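Local coordinates for kojibiose phosphorylase (Gut metagenome, PDB 6W0P), which is a carbohydrate-active enzyme of glycoside hydrolase family 65, combining an N-terminal beta-sandwich, a helical (alpha/alpha)6 barrel and a small C-terminal beta domain, at residues A[641-645]-A[675-680]; A[350-355]-A[623-627]; A[97-103]-A[128-133]; A[158-164]-A[239-245]. All blocks are in the same frame, centred on the assembly; numbering follows the deposited sequence. Where two conformers were deposited one is given.

Interaction 1: residues A[641-645]-A[675-680]; sequences ANNFF and NIVYGF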
# COMPACT_ATOMS: atom_id res chain seq x y z
N ALA A 641 7.24 -15.56 34.55
CA ALA A 641 6.06 -16.40 34.23
C ALA A 641 4.82 -15.72 34.82
O ALA A 641 3.81 -15.63 34.11
CB ALA A 641 6.20 -17.82 34.73
N ASN A 642 4.90 -15.26 36.06
CA ASN A 642 3.75 -14.70 36.82
C ASN A 642 3.41 -13.30 36.27
O ASN A 642 2.21 -13.01 36.09
CB ASN A 642 4.02 -14.74 38.32
CG ASN A 642 3.69 -16.09 38.92
OD1 ASN A 642 2.63 -16.25 39.51
ND2 ASN A 642 4.55 -17.08 38.75
N ASN A 643 4.42 -12.47 36.00
CA ASN A 643 4.24 -11.12 35.42
C ASN A 643 3.52 -11.21 34.06
O ASN A 643 2.53 -10.46 33.86
CB ASN A 643 5.56 -10.34 35.31
CG ASN A 643 6.05 -9.84 36.65
OD1 ASN A 643 5.29 -9.83 37.61
ND2 ASN A 643 7.32 -9.46 36.72
N PHE A 644 3.97 -12.10 33.16
CA PHE A 644 3.40 -12.31 31.81
C PHE A 644 1.97 -12.87 31.90
O PHE A 644 1.10 -12.50 31.01
CB PHE A 644 4.30 -13.19 30.94
CG PHE A 644 5.46 -12.46 30.30
CD1 PHE A 644 5.22 -11.32 29.51
CD2 PHE A 644 6.77 -12.89 30.46
CE1 PHE A 644 6.26 -10.62 28.94
CE2 PHE A 644 7.82 -12.18 29.88
CZ PHE A 644 7.56 -11.06 29.10
N PHE A 645 1.68 -13.72 32.88
CA PHE A 645 0.28 -14.16 33.10
C PHE A 645 -0.56 -12.92 33.38
O PHE A 645 -1.51 -12.72 32.63
CB PHE A 645 0.12 -15.17 34.23
CG PHE A 645 -1.31 -15.61 34.38
CD1 PHE A 645 -1.86 -16.57 33.54
CD2 PHE A 645 -2.12 -15.05 35.36
CE1 PHE A 645 -3.17 -16.98 33.68
CE2 PHE A 645 -3.44 -15.47 35.51
CZ PHE A 645 -3.96 -16.43 34.66
N ASN A 675 -2.01 -20.51 28.92
CA ASN A 675 -1.11 -19.99 29.98
C ASN A 675 -1.26 -20.85 31.24
O ASN A 675 -0.23 -21.11 31.91
CB ASN A 675 -1.32 -18.51 30.29
CG ASN A 675 -0.04 -17.82 30.73
OD1 ASN A 675 0.15 -16.65 30.43
ND2 ASN A 675 0.82 -18.52 31.48
N ILE A 676 -2.48 -21.32 31.55
CA ILE A 676 -2.73 -22.11 32.80
C ILE A 676 -2.21 -23.55 32.59
O ILE A 676 -1.40 -23.99 33.44
CB ILE A 676 -4.21 -22.05 33.23
CG1 ILE A 676 -4.55 -20.65 33.76
CG2 ILE A 676 -4.51 -23.15 34.23
CD1 ILE A 676 -6.04 -20.41 34.08
N VAL A 677 -2.56 -24.21 31.47
CA VAL A 677 -2.33 -25.68 31.29
C VAL A 677 -0.94 -25.96 30.70
O VAL A 677 -0.24 -26.85 31.24
CB VAL A 677 -3.46 -26.34 30.50
CG1 VAL A 677 -3.18 -27.79 30.21
CG2 VAL A 677 -4.79 -26.23 31.23
N TYR A 678 -0.51 -25.27 29.65
CA TYR A 678 0.86 -25.39 29.10
C TYR A 678 1.87 -24.68 30.02
O TYR A 678 3.01 -25.14 30.12
CB TYR A 678 0.97 -24.84 27.69
CG TYR A 678 0.35 -25.72 26.64
CD1 TYR A 678 0.84 -26.99 26.39
CD2 TYR A 678 -0.72 -25.28 25.87
CE1 TYR A 678 0.27 -27.82 25.42
CE2 TYR A 678 -1.29 -26.09 24.90
CZ TYR A 678 -0.80 -27.37 24.69
OH TYR A 678 -1.35 -28.13 23.70
N GLY A 679 1.44 -23.59 30.65
CA GLY A 679 2.31 -22.71 31.46
C GLY A 679 2.49 -23.26 32.85
O GLY A 679 3.43 -24.04 33.06
N PHE A 680 1.63 -22.86 33.78
CA PHE A 680 1.72 -23.27 35.19
C PHE A 680 1.67 -24.80 35.26
O PHE A 680 2.47 -25.33 36.01
CB PHE A 680 0.67 -22.58 36.04
CG PHE A 680 0.85 -21.08 36.11
CD1 PHE A 680 1.99 -20.53 36.66
CD2 PHE A 680 -0.12 -20.23 35.62
CE1 PHE A 680 2.17 -19.15 36.71
CE2 PHE A 680 0.06 -18.86 35.67
CZ PHE A 680 1.20 -18.32 36.20
O HOH W 1 -0.59 -14.19 29.53
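F645 and F680 meet between two nearly antiparallel helices, 638-645 and 666-680, of the (alpha/alpha)6-barrel domain; the short axes run at 167° and lie 11.7 Å apart, so large side chains must span the gap. The tight half of the contact surrounds F645. Its CG is anti to the backbone N (chi1 -178°), which carries the ring across toward the other helix. There the edge of F680 faces it in an offset edge-to-face pair, with centroids 5.5 Å apart and planes at 65°. CG of N675 approaches the edge of the F645 ring, 3.6 Å from F645 CD1, and the amide is turned almost perpendicular to that ring. I676 adds an aliphatic contact, its CG1 lying 3.9 Å from F645 CE1. N642 brings ND2 to the edge of the F680 ring at CE1, close to where F645 meets CZ and CE2, but the amide's polar bonds go to E638 O and the backbone N of K698. W700 further encloses F645.

The wider pi-type turn at 675-680, closed by F680 N to N675 O (3.2 Å), belongs to the same part of the helix that supplies N675 and F680.

The looser half lies toward F644, whose ring is partly exposed and leads away from helix 666-680. No direct hydrogen bond joins the segments; a water links them instead. N675 ND2 is bonded to S629 OG, while the other amide atom turns to this water, which donates to N675 OD1 at 2.7 Å and to F644 O at 2.8 Å.

Interaction 2: residues A[350-355]-A[623-627]; sequences WDNETY and LSPSI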
# COMPACT_ATOMS: atom_id res chain seq x y z
N TRP A 350 -4.16 -17.55 11.29
CA TRP A 350 -3.26 -18.68 11.63
C TRP A 350 -3.37 -19.03 13.13
O TRP A 350 -3.03 -20.19 13.46
CB TRP A 350 -1.83 -18.32 11.24
CG TRP A 350 -1.18 -17.39 12.22
CD1 TRP A 350 -1.55 -16.11 12.54
CD2 TRP A 350 -0.02 -17.69 13.01
NE1 TRP A 350 -0.71 -15.61 13.49
CE2 TRP A 350 0.24 -16.55 13.81
CE3 TRP A 350 0.81 -18.81 13.14
CZ2 TRP A 350 1.32 -16.50 14.69
CZ3 TRP A 350 1.88 -18.76 14.02
CH2 TRP A 350 2.11 -17.63 14.80
N ASP A 351 -3.85 -18.06 13.95
CA ASP A 351 -4.17 -18.16 15.41
C ASP A 351 -5.04 -19.38 15.71
O ASP A 351 -4.87 -19.96 16.79
CB ASP A 351 -5.06 -17.01 15.94
CG ASP A 351 -4.49 -15.62 15.80
OD1 ASP A 351 -4.08 -15.28 14.69
OD2 ASP A 351 -4.44 -14.90 16.84
N ASN A 352 -5.99 -19.66 14.82
CA ASN A 352 -6.94 -20.78 14.99
C ASN A 352 -6.12 -22.04 15.18
O ASN A 352 -6.38 -22.76 16.13
CB ASN A 352 -7.93 -20.89 13.82
CG ASN A 352 -9.02 -19.84 13.87
OD1 ASN A 352 -8.96 -18.92 14.67
ND2 ASN A 352 -10.04 -19.98 13.05
N GLU A 353 -5.15 -22.26 14.29
CA GLU A 353 -4.39 -23.53 14.20
C GLU A 353 -3.33 -23.59 15.31
O GLU A 353 -3.11 -24.68 15.81
CB GLU A 353 -3.77 -23.68 12.82
CG GLU A 353 -4.75 -24.06 11.74
CD GLU A 353 -5.78 -23.01 11.35
OE1 GLU A 353 -5.44 -21.81 11.29
OE2 GLU A 353 -6.93 -23.41 11.09
N THR A 354 -2.71 -22.48 15.68
CA THR A 354 -1.46 -22.47 16.46
C THR A 354 -1.71 -22.08 17.92
O THR A 354 -0.76 -22.21 18.69
CB THR A 354 -0.45 -21.53 15.80
OG1 THR A 354 -1.03 -20.22 15.66
CG2 THR A 354 -0.02 -22.05 14.45
N TYR A 355 -2.90 -21.57 18.27
CA TYR A 355 -3.22 -20.97 19.60
C TYR A 355 -4.59 -21.46 20.12
O TYR A 355 -4.70 -21.85 21.30
CB TYR A 355 -3.36 -19.44 19.54
CG TYR A 355 -2.14 -18.57 19.71
CD1 TYR A 355 -1.20 -18.42 18.70
CD2 TYR A 355 -1.97 -17.79 20.85
CE1 TYR A 355 -0.11 -17.58 18.84
CE2 TYR A 355 -0.89 -16.93 21.01
CZ TYR A 355 0.04 -16.83 19.99
OH TYR A 355 1.13 -16.01 20.13
N LEU A 623 -1.15 -12.21 21.55
CA LEU A 623 -0.51 -13.53 21.32
C LEU A 623 0.76 -13.68 22.17
O LEU A 623 1.12 -14.82 22.53
CB LEU A 623 -0.20 -13.61 19.82
CG LEU A 623 -1.37 -13.96 18.91
CD1 LEU A 623 -2.34 -12.77 18.75
CD2 LEU A 623 -0.87 -14.40 17.54
N SER A 624 1.41 -12.56 22.53
CA SER A 624 2.81 -12.53 23.01
C SER A 624 2.92 -12.90 24.49
O SER A 624 3.73 -13.73 24.83
CB SER A 624 3.46 -11.22 22.71
OG SER A 624 4.79 -11.22 23.17
N PRO A 625 2.17 -12.27 25.42
CA PRO A 625 2.38 -12.50 26.85
C PRO A 625 2.31 -13.97 27.30
O PRO A 625 3.11 -14.37 28.12
CB PRO A 625 1.26 -11.69 27.51
CG PRO A 625 1.01 -10.55 26.53
CD PRO A 625 1.15 -11.23 25.18
N SER A 626 1.35 -14.73 26.78
CA SER A 626 1.10 -16.14 27.16
C SER A 626 2.27 -17.04 26.70
O SER A 626 2.61 -17.99 27.43
CB SER A 626 -0.25 -16.63 26.63
OG SER A 626 -0.28 -16.71 25.21
N ILE A 627 2.83 -16.80 25.52
CA ILE A 627 3.93 -17.64 24.97
C ILE A 627 5.16 -17.44 25.85
O ILE A 627 5.80 -18.42 26.23
CB ILE A 627 4.21 -17.27 23.51
CG1 ILE A 627 2.99 -17.52 22.63
CG2 ILE A 627 5.42 -18.02 23.01
CD1 ILE A 627 2.50 -18.92 22.72
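L623 packs against Y355, with its CG over one face of the phenol ring and its CD2 3.5 Å from Y355 CE1. The L623 CG lies beside the backbone N (chi1 -79°), and this turn sets the branch over the ring. Y355 was deposited in two conformers, and what follows holds for one of them. In this copy Y355 OH donates to L623 O at 2.7 Å. The hydroxyl stands above the carbonyl plane, a placement left doubtful by the overly short approach of Y355 OH to L623 CB. I627 CG1 lies 3.5 Å from Y355 OH.

The two methyls of L623 extend the first shell. CD2 reaches W350 CZ2 at 4.2 Å, and CD1 lies near the carboxylate of D351, another residue with two conformers; D351 OD2 itself is hydrogen-bonded to T667 OG1.

Behind these residues, T354 ties the start of the 350-355 segment together. Its OG1 donates to W350 O at 3.0 Å, its backbone N bonds the same oxygen at 3.2 Å, and W350 O is thus gripped twice. T354 OG1 also sits over a face of the W350 indole and at the edge of the Y355 ring, between the two aromatics. Farther out, M592 of helix 590-596 packs on W350, T354 and Y355, T667 of helix 666-680 covers Y355 and L623, and E353 forms a salt bridge with R375. Segments 350-355 and 623-627, 268 residues apart in sequence, thereby bring helices 351-361 and 624-634 together near the centre of the chain, as expected of the (alpha/alpha)6 barrel of family 65.

Interaction 3: residues A[97-103]-A[128-133]; sequences IHEDEEL and FTWLTN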
# COMPACT_ATOMS: atom_id res chain seq x y z
N ILE A 97 -44.28 0.53 24.19
CA ILE A 97 -44.96 1.86 24.28
C ILE A 97 -45.97 1.82 25.43
O ILE A 97 -46.78 0.89 25.48
CB ILE A 97 -45.61 2.25 22.94
CG1 ILE A 97 -44.62 2.12 21.78
CG2 ILE A 97 -46.22 3.65 23.00
CD1 ILE A 97 -44.64 0.76 21.12
N HIS A 98 -45.87 2.80 26.33
CA HIS A 98 -46.85 3.09 27.41
C HIS A 98 -47.42 4.49 27.19
O HIS A 98 -46.66 5.46 27.31
CB HIS A 98 -46.16 3.00 28.77
CG HIS A 98 -47.05 3.24 29.94
ND1 HIS A 98 -46.73 4.17 30.92
CD2 HIS A 98 -48.22 2.68 30.30
CE1 HIS A 98 -47.65 4.13 31.86
NE2 HIS A 98 -48.58 3.23 31.50
N GLU A 99 -48.70 4.61 26.87
CA GLU A 99 -49.35 5.95 26.76
C GLU A 99 -48.46 6.87 25.91
O GLU A 99 -48.05 7.98 26.36
CB GLU A 99 -49.54 6.50 28.18
CG GLU A 99 -50.40 5.59 29.03
CD GLU A 99 -50.53 6.01 30.47
OE1 GLU A 99 -49.82 6.95 30.89
OE2 GLU A 99 -51.35 5.40 31.18
N ASP A 100 -48.11 6.38 24.73
CA ASP A 100 -47.36 7.14 23.68
C ASP A 100 -45.89 7.44 24.08
O ASP A 100 -45.19 7.97 23.19
CB ASP A 100 -48.12 8.41 23.27
CG ASP A 100 -48.79 8.22 21.92
OD1 ASP A 100 -50.05 8.30 21.87
OD2 ASP A 100 -48.05 7.96 20.94
N GLU A 101 -45.43 7.08 25.29
CA GLU A 101 -43.99 7.10 25.68
C GLU A 101 -43.36 5.76 25.28
O GLU A 101 -43.87 4.71 25.75
CB GLU A 101 -43.80 7.37 27.17
CG GLU A 101 -42.35 7.31 27.61
CD GLU A 101 -42.12 7.44 29.10
OE1 GLU A 101 -40.95 7.29 29.52
OE2 GLU A 101 -43.10 7.70 29.85
N GLU A 102 -42.34 5.78 24.42
CA GLU A 102 -41.63 4.55 23.97
C GLU A 102 -40.51 4.24 24.96
O GLU A 102 -39.76 5.16 25.32
CB GLU A 102 -41.05 4.65 22.56
CG GLU A 102 -40.58 3.28 22.07
CD GLU A 102 -39.98 3.19 20.67
OE1 GLU A 102 -40.02 4.21 19.94
OE2 GLU A 102 -39.51 2.08 20.31
N LEU A 103 -40.40 2.98 25.37
CA LEU A 103 -39.24 2.52 26.19
C LEU A 103 -37.94 2.68 25.39
O LEU A 103 -37.80 2.09 24.30
CB LEU A 103 -39.46 1.06 26.63
CG LEU A 103 -38.37 0.47 27.52
CD1 LEU A 103 -38.25 1.22 28.84
CD2 LEU A 103 -38.66 -0.99 27.80
N PHE A 128 -35.04 -4.07 34.77
CA PHE A 128 -35.06 -2.63 35.12
C PHE A 128 -36.50 -2.20 35.40
O PHE A 128 -37.45 -2.90 34.97
CB PHE A 128 -34.38 -1.81 34.02
CG PHE A 128 -34.93 -2.09 32.65
CD1 PHE A 128 -36.02 -1.40 32.17
CD2 PHE A 128 -34.38 -3.08 31.85
CE1 PHE A 128 -36.55 -1.68 30.93
CE2 PHE A 128 -34.91 -3.36 30.61
CZ PHE A 128 -36.01 -2.68 30.15
N THR A 129 -36.66 -1.12 36.15
CA THR A 129 -38.00 -0.54 36.42
C THR A 129 -38.15 0.76 35.63
O THR A 129 -37.36 1.70 35.84
CB THR A 129 -38.28 -0.43 37.92
OG1 THR A 129 -38.13 -1.74 38.48
CG2 THR A 129 -39.66 0.12 38.20
N TRP A 130 -39.12 0.78 34.73
CA TRP A 130 -39.51 1.93 33.87
C TRP A 130 -40.45 2.83 34.67
O TRP A 130 -41.55 2.35 35.03
CB TRP A 130 -40.18 1.39 32.61
CG TRP A 130 -40.45 2.40 31.55
CD1 TRP A 130 -39.94 3.66 31.43
CD2 TRP A 130 -41.30 2.20 30.42
NE1 TRP A 130 -40.42 4.26 30.30
CE2 TRP A 130 -41.25 3.38 29.65
CE3 TRP A 130 -42.08 1.13 29.98
CZ2 TRP A 130 -41.97 3.53 28.47
CZ3 TRP A 130 -42.80 1.28 28.81
CH2 TRP A 130 -42.75 2.46 28.07
N LEU A 131 -40.01 4.06 34.96
CA LEU A 131 -40.84 5.11 35.58
C LEU A 131 -41.46 5.93 34.44
O LEU A 131 -40.81 6.81 33.90
CB LEU A 131 -39.98 5.95 36.53
CG LEU A 131 -38.99 5.16 37.40
CD1 LEU A 131 -38.30 6.09 38.39
CD2 LEU A 131 -39.67 4.02 38.14
N THR A 132 -42.67 5.54 34.04
CA THR A 132 -43.42 6.11 32.90
C THR A 132 -44.77 6.62 33.41
O THR A 132 -45.62 5.78 33.80
CB THR A 132 -43.58 5.10 31.75
OG1 THR A 132 -44.61 5.60 30.89
CG2 THR A 132 -43.88 3.70 32.24
N ASN A 133 -44.94 7.95 33.40
CA ASN A 133 -46.12 8.71 33.89
C ASN A 133 -46.37 8.34 35.35
O ASN A 133 -45.53 8.71 36.20
CB ASN A 133 -47.32 8.53 32.95
CG ASN A 133 -47.08 9.19 31.62
OD1 ASN A 133 -46.29 10.13 31.53
ND2 ASN A 133 -47.73 8.71 30.57
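The indole of W130 is sandwiched: L103 CD1 lies over one face in a CH-pi contact, 3.6 Å from the centroid of the five-membered ring and 12° off its normal, and T132 CG2 covers the opposite face. With T132 OG1 anti to the backbone N (chi1 164°), the methyl is left over the indole while the hydroxyl turns to H98 and E101. E101 O sits at the indole edge. The H98 imidazole turns its edge toward a face of W130, planes at 67°, and E99 CD lies over a face of that imidazole. F128 offers its ring edge to L103, CE1 standing 3.8 Å from L103 CD2.

Polar atoms of these groups are linked in a chain. In the plane of its ring, H98 ND1 donates almost straight to T132 OG1 at 2.6 Å; T132 OG1 in turn donates to E101 OE2 at 2.8 Å, a hydroxyl thus used as both acceptor and donor. The extended E101 side chain also takes W130 NE1 on OE1, 3.2 Å, and both oxygens are met from well above the carboxylate plane. Nearer solvent, N133 ND2 donates to E99 OE1 at 2.8 Å, amide and carboxylate nearly coplanar. H98 NE2 is paired with T165 OG1, fixing the imidazole at both nitrogens.

A type I' turn, H98 to E101, joins strands 94-98 and 101-102 into a tight hairpin. This hairpin lays its side chains on strand 123-132 of the ten-stranded sheet, the face-to-face sheet packing of the family 65 N-terminal beta-sandwich.

Interaction 4: residues A[158-164]-A[239-245]; sequences SFESDID and LEANKEK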
# COMPACT_ATOMS: atom_id res chain seq x y z
N SER A 158 -41.28 -10.35 30.53
CA SER A 158 -42.28 -10.17 31.60
C SER A 158 -42.42 -8.68 31.98
O SER A 158 -41.43 -7.94 31.97
CB SER A 158 -41.91 -10.98 32.78
OG SER A 158 -40.98 -10.29 33.57
N PHE A 159 -43.65 -8.29 32.32
CA PHE A 159 -44.03 -6.91 32.73
C PHE A 159 -44.68 -7.01 34.11
O PHE A 159 -45.52 -7.91 34.32
CB PHE A 159 -45.00 -6.33 31.69
CG PHE A 159 -44.46 -6.18 30.29
CD1 PHE A 159 -43.80 -5.02 29.90
CD2 PHE A 159 -44.65 -7.17 29.34
CE1 PHE A 159 -43.33 -4.87 28.61
CE2 PHE A 159 -44.16 -7.02 28.06
CZ PHE A 159 -43.51 -5.87 27.69
N GLU A 160 -44.28 -6.16 35.05
CA GLU A 160 -45.00 -6.07 36.35
C GLU A 160 -45.19 -4.59 36.70
O GLU A 160 -44.19 -3.96 37.12
CB GLU A 160 -44.30 -6.82 37.48
CG GLU A 160 -45.12 -6.82 38.76
CD GLU A 160 -44.68 -7.82 39.83
OE1 GLU A 160 -43.90 -8.74 39.50
OE2 GLU A 160 -45.11 -7.65 41.00
N SER A 161 -46.42 -4.09 36.54
CA SER A 161 -46.82 -2.69 36.84
C SER A 161 -47.29 -2.58 38.29
O SER A 161 -47.99 -3.50 38.75
CB SER A 161 -47.90 -2.24 35.89
OG SER A 161 -48.06 -0.83 35.97
N ASP A 162 -46.93 -1.50 38.97
CA ASP A 162 -47.43 -1.19 40.34
C ASP A 162 -48.88 -0.66 40.25
O ASP A 162 -49.54 -0.66 41.29
CB ASP A 162 -46.49 -0.27 41.13
CG ASP A 162 -46.35 1.16 40.59
OD1 ASP A 162 -46.83 1.42 39.44
OD2 ASP A 162 -45.77 2.01 41.32
N ILE A 163 -49.37 -0.22 39.09
CA ILE A 163 -50.80 0.19 38.90
C ILE A 163 -51.38 -0.52 37.68
O ILE A 163 -50.60 -0.91 36.82
CB ILE A 163 -50.97 1.72 38.73
CG1 ILE A 163 -50.22 2.25 37.51
CG2 ILE A 163 -50.58 2.47 39.99
CD1 ILE A 163 -50.49 3.70 37.21
N ASP A 164 -52.70 -0.63 37.61
CA ASP A 164 -53.44 -0.98 36.37
C ASP A 164 -53.02 0.01 35.27
O ASP A 164 -53.11 1.23 35.51
CB ASP A 164 -54.96 -0.96 36.57
CG ASP A 164 -55.48 -2.07 37.46
OD1 ASP A 164 -54.79 -3.10 37.59
OD2 ASP A 164 -56.57 -1.90 38.05
N LEU A 239 -51.99 -4.60 31.81
CA LEU A 239 -51.25 -5.04 33.01
C LEU A 239 -52.14 -4.82 34.22
O LEU A 239 -52.65 -3.70 34.38
CB LEU A 239 -49.94 -4.26 33.13
CG LEU A 239 -48.99 -4.32 31.93
CD1 LEU A 239 -47.69 -3.60 32.26
CD2 LEU A 239 -48.72 -5.75 31.50
N GLU A 240 -52.32 -5.85 35.04
CA GLU A 240 -52.98 -5.77 36.36
C GLU A 240 -51.87 -5.50 37.38
O GLU A 240 -50.84 -6.24 37.36
CB GLU A 240 -53.71 -7.06 36.70
CG GLU A 240 -54.64 -7.55 35.61
CD GLU A 240 -55.44 -8.80 35.95
OE1 GLU A 240 -55.53 -9.14 37.16
OE2 GLU A 240 -55.97 -9.44 35.01
N ALA A 241 -52.10 -4.48 38.22
CA ALA A 241 -51.21 -4.08 39.34
C ALA A 241 -50.68 -5.32 40.07
O ALA A 241 -51.51 -6.19 40.46
CB ALA A 241 -51.95 -3.17 40.28
N ASN A 242 -49.36 -5.42 40.21
CA ASN A 242 -48.69 -6.46 41.04
C ASN A 242 -48.85 -7.87 40.44
O ASN A 242 -48.57 -8.83 41.15
CB ASN A 242 -49.21 -6.39 42.48
CG ASN A 242 -49.23 -4.98 43.04
OD1 ASN A 242 -48.23 -4.27 42.93
ND2 ASN A 242 -50.35 -4.56 43.60
N LYS A 243 -49.25 -8.02 39.17
CA LYS A 243 -49.42 -9.35 38.52
C LYS A 243 -48.52 -9.44 37.28
O LYS A 243 -48.71 -8.67 36.34
CB LYS A 243 -50.87 -9.61 38.10
CG LYS A 243 -51.15 -11.05 37.70
CD LYS A 243 -52.55 -11.26 37.12
CE LYS A 243 -52.78 -12.70 36.68
NZ LYS A 243 -54.23 -12.99 36.52
N GLU A 244 -47.57 -10.36 37.28
CA GLU A 244 -46.56 -10.44 36.21
C GLU A 244 -47.25 -10.99 34.95
O GLU A 244 -48.01 -11.95 35.07
CB GLU A 244 -45.39 -11.29 36.68
CG GLU A 244 -44.35 -11.46 35.61
CD GLU A 244 -43.26 -12.40 36.06
OE1 GLU A 244 -43.18 -13.50 35.49
OE2 GLU A 244 -42.51 -12.03 36.98
N LYS A 245 -47.03 -10.34 33.81
CA LYS A 245 -47.51 -10.79 32.48
C LYS A 245 -46.27 -11.14 31.66
O LYS A 245 -45.42 -10.25 31.49
CB LYS A 245 -48.33 -9.66 31.85
CG LYS A 245 -48.83 -9.94 30.44
CD LYS A 245 -49.98 -10.93 30.42
CE LYS A 245 -50.36 -11.36 29.01
NZ LYS A 245 -50.76 -12.80 28.97
O HOH W 2 -42.02 -9.44 37.66
O HOH W 3 -48.43 -5.78 35.88
O HOH W 4 -48.73 -1.50 43.76
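F159 and K245 form an antiparallel hydrogen-bonded pair: F159 N reaches K245 O at 2.8 Å, and K245 N returns to F159 O at 2.9 Å. Farther along, N242 N donates to S161 O at 2.8 Å, nearly in line with the C=O (170°). D164 supplies a side-chain acceptor, its OD1 met by A241 N at 3.1 Å, almost along the C-O bond. Weaker CA-H...O contacts accompany these bonds, among them E244 CA to F159 O.

Residues E240 to K243 make a type II turn, closed by K243 N to E240 O. Both segments lie where the chain passes between the two sheets of the beta-sandwich: 158-164 leads from strand 152-161 toward 165-174, and 239-245 leads from 230-239 into 245-256. Strands 152-161 and 245-256 are neighbours in the ten-stranded sheet, whereas the other two belong to the five-stranded one.

The main apolar contact is made by L239, whose CD2 lies 3.8 Å from F159 CB and whose CD1 packs on S161 CB. I139 and I167 extend this cover over F159. E244, with CG anti to the backbone N (chi1 178°) and an extended chain, runs its carboxylate alongside S158 CB.

Waters complete the polar contacts. E160 OE1 and E244 OE2, 4.4 Å apart, are bridged by one water donating to both, which probably eases their like charges. A second water accepts from S161 N and donates to E240 O; a third donates to D162 O and to N242 OD1, the latter at 2.9 Å.

Overall arrangement
From the N terminus, interaction 3 closes first, bringing 97-103 back onto 128-133 after strand 109-118 and the start of strand 123-132. Interaction 4 follows, spanning 75 residues between 158-164 and 239-245. The two centres lie 13 Å apart in the N-terminal beta-sandwich without touching, and both reach the ten-stranded sheet. Interaction 2 then closes the longest loop, 268 residues, across the helical domain, and interaction 1 joins helices 638-645 and 666-680 just downstream. All four are in series; none nests or crosses. Interactions 1 and 2 touch, F644 CB lying 3.3 Å from P625 O, and N675 also meets S626. The centres of interactions 1 and 3 are about 50 Å apart.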